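Local coordinates for uncharacterized protein (Ruminococcus gnavus, PDB 4QAN), which is of unknown function but has a cystatin-like fold, is a divergent member of the NTF2-like superfamily, and probably binds a metal ion such as magnesium, at residues 275-280 against 295-300; 332-337 against 366-371. All coordinates share one frame; numbering follows the deposited sequence.

Contact 1 of 2, residues 275-280 against 295-300; sequences LGTEDA and GKLNPE
Leu-275 and Leu-297 set the closely packed side of this contact. The isobutyl end of Leu-275 lies against the backbone where helix 287-296 runs out: CD2 of Leu-275 is 3.6 Å from Asn-298 O, and CD1 sits beside the carbonyl of Leu-297. Leu-297 starts out away from 275-280, but its CD2 turns back to pack against Thr-277 OG1 at 3.6 Å. The hydroxyl is hydrogen-bonded to Tyr-272 O, so the threonine is held on the helix it follows. With chi1 at 56°, OG1 stands between the backbone N and the carbonyl carbon, which turns Thr-277 CG2 to the lysine chain, 3.7 Å from Lys-296 CE, the two side chains running antiparallel alongside one another.

The solvent side is looser and polar. Lys-296 bends at its last two torsions and brings NZ to Leu-275 O, 3.1 Å away, in the carbonyl plane with a C=O...N angle of 146°; a second bond to Gly-276 O is weak. A water bridges the backbone oxygens of Leu-275 and Lys-296, so Leu-275 O receives both the ammonium and the water. Gly-276, with positive phi, is the C' residue of the Schellman motif that ends helix 254-275, so the carbonyl the ammonium grips, Leu-275 O, lies at the C-terminal end of that helix. The contact thus joins the ends of helices 254-275 and 287-296, with Tyr-86 from a loop touching Leu-275 and bonding to Leu-297 O.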
ATOM      1  N   LEU A 275      -8.171  -6.372 -16.237  1.00 36.12           N
ATOM      2  CA  LEU A 275      -9.178  -5.336 -16.405  1.00 36.96           C
ATOM      3  C   LEU A 275      -8.934  -4.428 -17.607  1.00 38.97           C
ATOM      4  O   LEU A 275      -9.813  -3.649 -17.970  1.00 41.63           O
ATOM      5  CB  LEU A 275      -9.251  -4.481 -15.152  1.00 36.83           C
ATOM      6  CG  LEU A 275      -9.759  -5.189 -13.901  1.00 38.44           C
ATOM      7  CD1 LEU A 275      -9.430  -4.383 -12.647  1.00 38.53           C
ATOM      8  CD2 LEU A 275     -11.250  -5.420 -14.015  1.00 37.95           C
ATOM      9  N   GLY A 276      -7.750  -4.497 -18.212  1.00 36.58           N
ATOM     10  CA  GLY A 276      -7.400  -3.597 -19.319  1.00 34.35           C
ATOM     11  C   GLY A 276      -7.029  -2.172 -18.911  1.00 34.29           C
ATOM     12  O   GLY A 276      -7.170  -1.253 -19.688  1.00 35.58           O
ATOM     13  N   THR A 277      -6.515  -1.984 -17.707  1.00 36.43           N
ATOM     14  CA  THR A 277      -6.284  -0.645 -17.179  1.00 36.17           C
ATOM     15  C   THR A 277      -4.867  -0.412 -16.701  1.00 36.05           C
ATOM     16  O   THR A 277      -4.589   0.640 -16.135  1.00 38.89           O
ATOM     17  CB  THR A 277      -7.159  -0.398 -15.953  1.00 34.29           C
ATOM     18  OG1 THR A 277      -6.908  -1.422 -14.992  1.00 30.67           O
ATOM     19  CG2 THR A 277      -8.614  -0.371 -16.322  1.00 38.25           C
ATOM     20  N   GLU A 278      -3.969  -1.370 -16.912  1.00 37.89           N
ATOM     21  CA  GLU A 278      -2.603  -1.265 -16.360  1.00 37.87           C
ATOM     22  C   GLU A 278      -1.847  -0.056 -16.926  1.00 36.63           C
ATOM     23  O   GLU A 278      -1.020   0.538 -16.234  1.00 38.19           O
ATOM     24  CB  GLU A 278      -1.796  -2.564 -16.567  1.00 33.31           C
ATOM     25  CG  GLU A 278      -1.169  -2.749 -17.961  1.00 37.41           C
ATOM     26  CD  GLU A 278      -2.167  -3.063 -19.064  1.00 38.92           C
ATOM     27  OE1 GLU A 278      -3.369  -3.264 -18.782  1.00 40.16           O
ATOM     28  OE2 GLU A 278      -1.743  -3.124 -20.232  1.00 50.74           O
ATOM     29  N   ASP A 279      -2.156   0.308 -18.172  1.00 37.61           N
ATOM     30  CA  ASP A 279      -1.521   1.452 -18.847  1.00 39.72           C
ATOM     31  C   ASP A 279      -2.366   2.755 -18.850  1.00 41.83           C
ATOM     32  O   ASP A 279      -2.053   3.690 -19.575  1.00 44.62           O
ATOM     33  CB  ASP A 279      -1.135   1.064 -20.279  1.00 42.21           C
ATOM     34  CG  ASP A 279      -2.321   0.566 -21.099  1.00 46.85           C
ATOM     35  OD1 ASP A 279      -3.388   0.261 -20.512  1.00 53.40           O
ATOM     36  OD2 ASP A 279      -2.178   0.468 -22.338  1.00 47.28           O
ATOM     37  N   ALA A 280      -3.405   2.831 -18.023  1.00 42.84           N
ATOM     38  CA  ALA A 280      -4.264   4.015 -17.970  1.00 44.49           C
ATOM     39  C   ALA A 280      -3.522   5.242 -17.428  1.00 45.17           C
ATOM     40  O   ALA A 280      -2.749   5.143 -16.463  1.00 49.80           O
ATOM     41  CB  ALA A 280      -5.493   3.734 -17.109  1.00 44.83           C
ATOM     42  N   GLY A 295     -15.308   2.917 -13.372  1.00 43.16           N
ATOM     43  CA  GLY A 295     -16.234   1.809 -13.608  1.00 44.31           C
ATOM     44  C   GLY A 295     -15.529   0.580 -14.120  1.00 43.30           C
ATOM     45  O   GLY A 295     -15.900  -0.544 -13.808  1.00 45.77           O
ATOM     46  N   LYS A 296     -14.481   0.823 -14.891  1.00 43.36           N
ATOM     47  CA  LYS A 296     -13.669  -0.211 -15.512  1.00 42.03           C
ATOM     48  C   LYS A 296     -12.760  -0.949 -14.510  1.00 39.83           C
ATOM     49  O   LYS A 296     -12.239  -2.032 -14.809  1.00 38.84           O
ATOM     50  CB  LYS A 296     -12.848   0.476 -16.603  1.00 47.83           C
ATOM     51  CG  LYS A 296     -12.189  -0.402 -17.645  1.00 49.88           C
ATOM     52  CD  LYS A 296     -11.821   0.467 -18.846  1.00 52.99           C
ATOM     53  CE  LYS A 296     -10.514   0.036 -19.492  1.00 56.73           C
ATOM     54  NZ  LYS A 296     -10.548  -1.392 -19.908  1.00 62.01           N
ATOM     55  N   LEU A 297     -12.581  -0.380 -13.318  1.00 36.35           N
ATOM     56  CA  LEU A 297     -11.818  -1.036 -12.254  1.00 35.32           C
ATOM     57  C   LEU A 297     -12.664  -1.974 -11.376  1.00 34.00           C
ATOM     58  O   LEU A 297     -12.146  -2.580 -10.439  1.00 36.11           O
ATOM     59  CB  LEU A 297     -11.129   0.011 -11.363  1.00 35.48           C
ATOM     60  CG  LEU A 297     -10.132   0.939 -12.057  1.00 36.38           C
ATOM     61  CD1 LEU A 297      -9.726   2.088 -11.143  1.00 38.31           C
ATOM     62  CD2 LEU A 297      -8.913   0.154 -12.503  1.00 37.50           C
ATOM     63  N   ASN A 298     -13.958  -2.083 -11.658  1.00 35.34           N
ATOM     64  CA  ASN A 298     -14.847  -2.965 -10.895  1.00 35.42           C
ATOM     65  C   ASN A 298     -14.306  -4.402 -10.890  1.00 34.02           C
ATOM     66  O   ASN A 298     -14.141  -4.999 -11.952  1.00 34.21           O
ATOM     67  CB  ASN A 298     -16.256  -2.926 -11.497  1.00 35.84           C
ATOM     68  CG  ASN A 298     -17.286  -3.667 -10.658  1.00 36.83           C
ATOM     69  OD1 ASN A 298     -16.965  -4.463  -9.783  1.00 36.44           O
ATOM     70  ND2 ASN A 298     -18.540  -3.404 -10.937  1.00 42.65           N
ATOM     71  N   PRO A 299     -14.016  -4.958  -9.702  1.00 33.18           N
ATOM     72  CA  PRO A 299     -13.459  -6.304  -9.642  1.00 32.50           C
ATOM     73  C   PRO A 299     -14.495  -7.434  -9.545  1.00 33.91           C
ATOM     74  O   PRO A 299     -14.115  -8.582  -9.369  1.00 34.44           O
ATOM     75  CB  PRO A 299     -12.619  -6.249  -8.359  1.00 34.45           C
ATOM     76  CG  PRO A 299     -13.409  -5.340  -7.462  1.00 33.44           C
ATOM     77  CD  PRO A 299     -14.058  -4.326  -8.364  1.00 35.71           C
ATOM     78  N   GLU A 300     -15.785  -7.130  -9.666  1.00 38.29           N
ATOM     79  CA  GLU A 300     -16.832  -8.140  -9.468  1.00 41.22           C
ATOM     80  C   GLU A 300     -16.683  -9.360 -10.381  1.00 43.45           C
ATOM     81  O   GLU A 300     -17.241 -10.419 -10.078  1.00 46.63           O
ATOM     82  CB  GLU A 300     -18.226  -7.538  -9.672  1.00 45.67           C
ATOM     83  CG  GLU A 300     -18.528  -7.239 -11.133  1.00 52.31           C
ATOM     84  CD  GLU A 300     -19.831  -6.494 -11.369  1.00 59.03           C
ATOM     85  OE1 GLU A 300     -20.703  -6.464 -10.472  1.00 56.16           O
ATOM     86  OE2 GLU A 300     -19.970  -5.941 -12.483  1.00 62.94           O
TER
HETATM   87  O   HOH W   1     -12.418  -3.821 -16.739  1.00 44.67           O

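Contact 2 of 2, residues 332-337 against 366-371; sequences NGKNYL and VMRLSK
Backbone bonds between Leu-337 and Met-367 pair strand 367-369 antiparallel with strand 334-344 of the mixed sheet: Leu-337 N reaches Met-367 O at 2.8 Å, and Met-367 N returns a bond to Leu-337 O. Leu-369 N adds a bond to Asn-335 O, and Tyr-336 faces Arg-368 as a non-hydrogen-bonded pair. A water ties Asn-335 N, Arg-368 NE and Leu-369 O together.

Among the side-chain packing contacts, Arg-368 CD lies over one face of the Tyr-336 ring, 4.2 Å from its centroid, in a CH-pi contact; the chain reaches it by leaving the backbone anti to N (chi1 177°) and bending at chi2. An alanine in place of Tyr-336 is likely to leave the arginine methylenes without the ring they rest on and its guanidinium freer to swing. On the other face Leu-337 runs beside the selenomethionine Met-367 in the conformer given, with Leu-369 CD1 next to Leu-337 CB.

Charged groups gather at the outer end. Lys-371 NZ binds Gly-333 O at 2.6 Å and also Asn-335 OD1 at 3.0 Å, approaching the amide oxygen from above its plane. Lys-334 crosses the guanidinium with CD over one face, and its NZ comes within 3.9 Å of Arg-368 NH1. These like charges would probably disfavour each other, whereas Lys-371 is met by two oxygens. The chemistry implies a pairing that rests on backbone bonds, the bridging water and the tyrosine-arginine packing, with Lys-371 tying the start of helix 371-378 to Gly-333 and Asn-335 beside a cationic, solvent-facing edge.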
ATOM      1  N   ASN A 332     -13.070 -14.171 -17.812  1.00 37.88           N
ATOM      2  CA  ASN A 332     -14.372 -13.949 -18.459  1.00 39.86           C
ATOM      3  C   ASN A 332     -14.355 -14.270 -19.950  1.00 41.61           C
ATOM      4  O   ASN A 332     -14.942 -13.554 -20.768  1.00 48.41           O
ATOM      5  CB  ASN A 332     -14.860 -12.522 -18.209  1.00 40.92           C
ATOM      6  CG  ASN A 332     -15.145 -12.269 -16.745  1.00 44.11           C
ATOM      7  OD1 ASN A 332     -16.304 -12.253 -16.311  1.00 40.33           O
ATOM      8  ND2 ASN A 332     -14.080 -12.128 -15.959  1.00 45.05           N
ATOM      9  N   GLY A 333     -13.677 -15.361 -20.286  1.00 38.49           N
ATOM     10  CA  GLY A 333     -13.673 -15.898 -21.635  1.00 39.42           C
ATOM     11  C   GLY A 333     -12.547 -15.409 -22.510  1.00 38.47           C
ATOM     12  O   GLY A 333     -12.397 -15.883 -23.636  1.00 40.37           O
ATOM     13  N   LYS A 334     -11.775 -14.442 -22.030  1.00 37.61           N
ATOM     14  CA  LYS A 334     -10.586 -13.993 -22.747  1.00 41.83           C
ATOM     15  C   LYS A 334      -9.382 -14.625 -22.104  1.00 37.90           C
ATOM     16  O   LYS A 334      -9.308 -14.711 -20.884  1.00 39.28           O
ATOM     17  CB  LYS A 334     -10.478 -12.466 -22.753  1.00 46.07           C
ATOM     18  CG  LYS A 334     -11.611 -11.820 -23.539  1.00 55.39           C
ATOM     19  CD  LYS A 334     -11.379 -10.345 -23.815  1.00 62.44           C
ATOM     20  CE  LYS A 334     -12.331  -9.838 -24.892  1.00 70.54           C
ATOM     21  NZ  LYS A 334     -12.038  -8.435 -25.287  1.00 75.46           N
ATOM     22  N   ASN A 335      -8.456 -15.081 -22.938  1.00 39.49           N
ATOM     23  CA  ASN A 335      -7.298 -15.859 -22.504  1.00 38.75           C
ATOM     24  C   ASN A 335      -6.053 -15.021 -22.370  1.00 41.41           C
ATOM     25  O   ASN A 335      -5.747 -14.204 -23.246  1.00 41.58           O
ATOM     26  CB  ASN A 335      -7.023 -16.987 -23.490  1.00 41.29           C
ATOM     27  CG  ASN A 335      -8.201 -17.901 -23.639  1.00 43.13           C
ATOM     28  OD1 ASN A 335      -8.752 -18.051 -24.730  1.00 44.13           O
ATOM     29  ND2 ASN A 335      -8.623 -18.493 -22.530  1.00 40.27           N
ATOM     30  N   TYR A 336      -5.335 -15.242 -21.270  1.00 39.21           N
ATOM     31  CA  TYR A 336      -4.114 -14.513 -20.971  1.00 37.12           C
ATOM     32  C   TYR A 336      -3.031 -15.467 -20.495  1.00 36.00           C
ATOM     33  O   TYR A 336      -3.304 -16.601 -20.097  1.00 35.31           O
ATOM     34  CB  TYR A 336      -4.370 -13.467 -19.885  1.00 37.62           C
ATOM     35  CG  TYR A 336      -5.341 -12.389 -20.297  1.00 40.21           C
ATOM     36  CD1 TYR A 336      -6.719 -12.570 -20.154  1.00 41.78           C
ATOM     37  CD2 TYR A 336      -4.890 -11.197 -20.853  1.00 39.67           C
ATOM     38  CE1 TYR A 336      -7.617 -11.587 -20.540  1.00 40.86           C
ATOM     39  CE2 TYR A 336      -5.781 -10.204 -21.248  1.00 40.76           C
ATOM     40  CZ  TYR A 336      -7.141 -10.405 -21.092  1.00 40.06           C
ATOM     41  OH  TYR A 336      -8.025  -9.432 -21.478  1.00 40.67           O
ATOM     42  N   LEU A 337      -1.797 -14.989 -20.558  1.00 34.91           N
ATOM     43  CA  LEU A 337      -0.675 -15.648 -19.943  1.00 33.64           C
ATOM     44  C   LEU A 337      -0.068 -14.696 -18.907  1.00 33.50           C
ATOM     45  O   LEU A 337       0.020 -13.491 -19.136  1.00 32.45           O
ATOM     46  CB  LEU A 337       0.367 -15.990 -20.990  1.00 35.91           C
ATOM     47  CG  LEU A 337       1.385 -17.053 -20.575  1.00 40.99           C
ATOM     48  CD1 LEU A 337       0.786 -18.450 -20.730  1.00 42.75           C
ATOM     49  CD2 LEU A 337       2.658 -16.943 -21.398  1.00 39.81           C
ATOM     50  N   VAL A 366       0.660  -9.060 -17.956  1.00 35.59           N
ATOM     51  CA  VAL A 366      -0.359  -9.974 -18.443  1.00 37.36           C
ATOM     52  C   VAL A 366      -0.303  -9.903 -19.949  1.00 37.74           C
ATOM     53  O   VAL A 366      -0.248  -8.815 -20.494  1.00 46.44           O
ATOM     54  CB  VAL A 366      -1.739  -9.548 -17.928  1.00 38.50           C
ATOM     55  CG1 VAL A 366      -2.826 -10.322 -18.613  1.00 43.11           C
ATOM     56  CG2 VAL A 366      -1.831  -9.733 -16.416  1.00 36.06           C
HETATM   57  N   MSE A 367      -0.276 -11.050 -20.614  1.00 38.08           N
HETATM   58  CA  MSE A 367      -0.175 -11.121 -22.073  0.65 41.09           C
HETATM   59  C   MSE A 367      -1.440 -11.705 -22.631  1.00 39.60           C
HETATM   60  O   MSE A 367      -1.784 -12.837 -22.301  1.00 38.31           O
HETATM   61  CB  MSE A 367       1.000 -12.050 -22.384  0.65 43.03           C
HETATM   62  CG  MSE A 367       1.204 -12.317 -23.871  0.65 48.92           C
HETATM   63 SE   MSE A 367       2.974 -13.163 -24.102  0.49 52.00          SE
HETATM   64  CE  MSE A 367       2.389 -15.024 -24.328  0.65 52.29           C
ATOM     65  N   ARG A 368      -2.126 -10.954 -23.489  1.00 41.40           N
ATOM     66  CA  ARG A 368      -3.318 -11.431 -24.168  1.00 42.21           C
ATOM     67  C   ARG A 368      -2.938 -12.518 -25.169  1.00 42.01           C
ATOM     68  O   ARG A 368      -1.906 -12.418 -25.831  1.00 45.79           O
ATOM     69  CB  ARG A 368      -4.024 -10.267 -24.869  1.00 43.82           C
ATOM     70  CG  ARG A 368      -5.262 -10.634 -25.683  1.00 49.54           C
ATOM     71  CD  ARG A 368      -6.369 -11.287 -24.857  1.00 50.85           C
ATOM     72  NE  ARG A 368      -7.472 -11.696 -25.716  1.00 54.62           N
ATOM     73  CZ  ARG A 368      -8.376 -10.864 -26.227  1.00 56.84           C
ATOM     74  NH1 ARG A 368      -8.338  -9.563 -25.950  1.00 59.91           N
ATOM     75  NH2 ARG A 368      -9.335 -11.332 -27.017  1.00 55.41           N
ATOM     76  N   LEU A 369      -3.760 -13.570 -25.239  1.00 41.19           N
ATOM     77  CA  LEU A 369      -3.573 -14.664 -26.192  1.00 42.96           C
ATOM     78  C   LEU A 369      -4.798 -14.854 -27.081  1.00 44.13           C
ATOM     79  O   LEU A 369      -5.934 -14.744 -26.623  1.00 41.95           O
ATOM     80  CB  LEU A 369      -3.325 -15.979 -25.448  1.00 41.41           C
ATOM     81  CG  LEU A 369      -2.021 -16.138 -24.673  1.00 41.51           C
ATOM     82  CD1 LEU A 369      -1.998 -17.507 -24.023  1.00 42.57           C
ATOM     83  CD2 LEU A 369      -0.797 -15.948 -25.554  1.00 43.51           C
ATOM     84  N   SER A 370      -4.575 -15.173 -28.351  1.00 46.32           N
ATOM     85  CA  SER A 370      -5.677 -15.567 -29.219  1.00 47.46           C
ATOM     86  C   SER A 370      -6.196 -16.919 -28.723  1.00 47.78           C
ATOM     87  O   SER A 370      -5.520 -17.596 -27.940  1.00 45.30           O
ATOM     88  CB  SER A 370      -5.229 -15.653 -30.683  1.00 49.89           C
ATOM     89  OG  SER A 370      -4.495 -16.837 -30.935  1.00 51.38           O
ATOM     90  N   LYS A 371      -7.396 -17.298 -29.155  1.00 46.76           N
ATOM     91  CA  LYS A 371      -7.936 -18.624 -28.855  1.00 48.45           C
ATOM     92  C   LYS A 371      -7.021 -19.720 -29.415  1.00 50.80           C
ATOM     93  O   LYS A 371      -6.832 -20.773 -28.796  1.00 48.56           O
ATOM     94  CB  LYS A 371      -9.337 -18.790 -29.456  1.00 51.59           C
ATOM     95  CG  LYS A 371     -10.412 -17.904 -28.849  1.00 52.80           C
ATOM     96  CD  LYS A 371     -10.866 -18.411 -27.485  1.00 54.69           C
ATOM     97  CE  LYS A 371     -11.458 -17.291 -26.645  1.00 54.51           C
ATOM     98  NZ  LYS A 371     -11.696 -17.746 -25.247  1.00 56.34           N
TER
HETATM   99  O   HOH W   2      -8.499 -14.494 -25.823  1.00 49.43           O

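Overall arrangement
The two contacts follow one another along the chain, and their centres lie 15 Å apart on the same side of the molecule. They do not touch, the nearest atoms being about 6 Å apart. Helix 254-275 connects them: 275-280 follows from its end, while its Phe-274 packs edge-to-face on Tyr-336 and also touches Val-366. One contact joins two helix ends, the other two strands of the mixed sheet. Contact 2 is the one near the magnesium site: the side chain of Met-367 is about 8 Å from that of Ser-360, which binds the metal in a structure of this protein although none is bound here. Contact 1 lies away from that site.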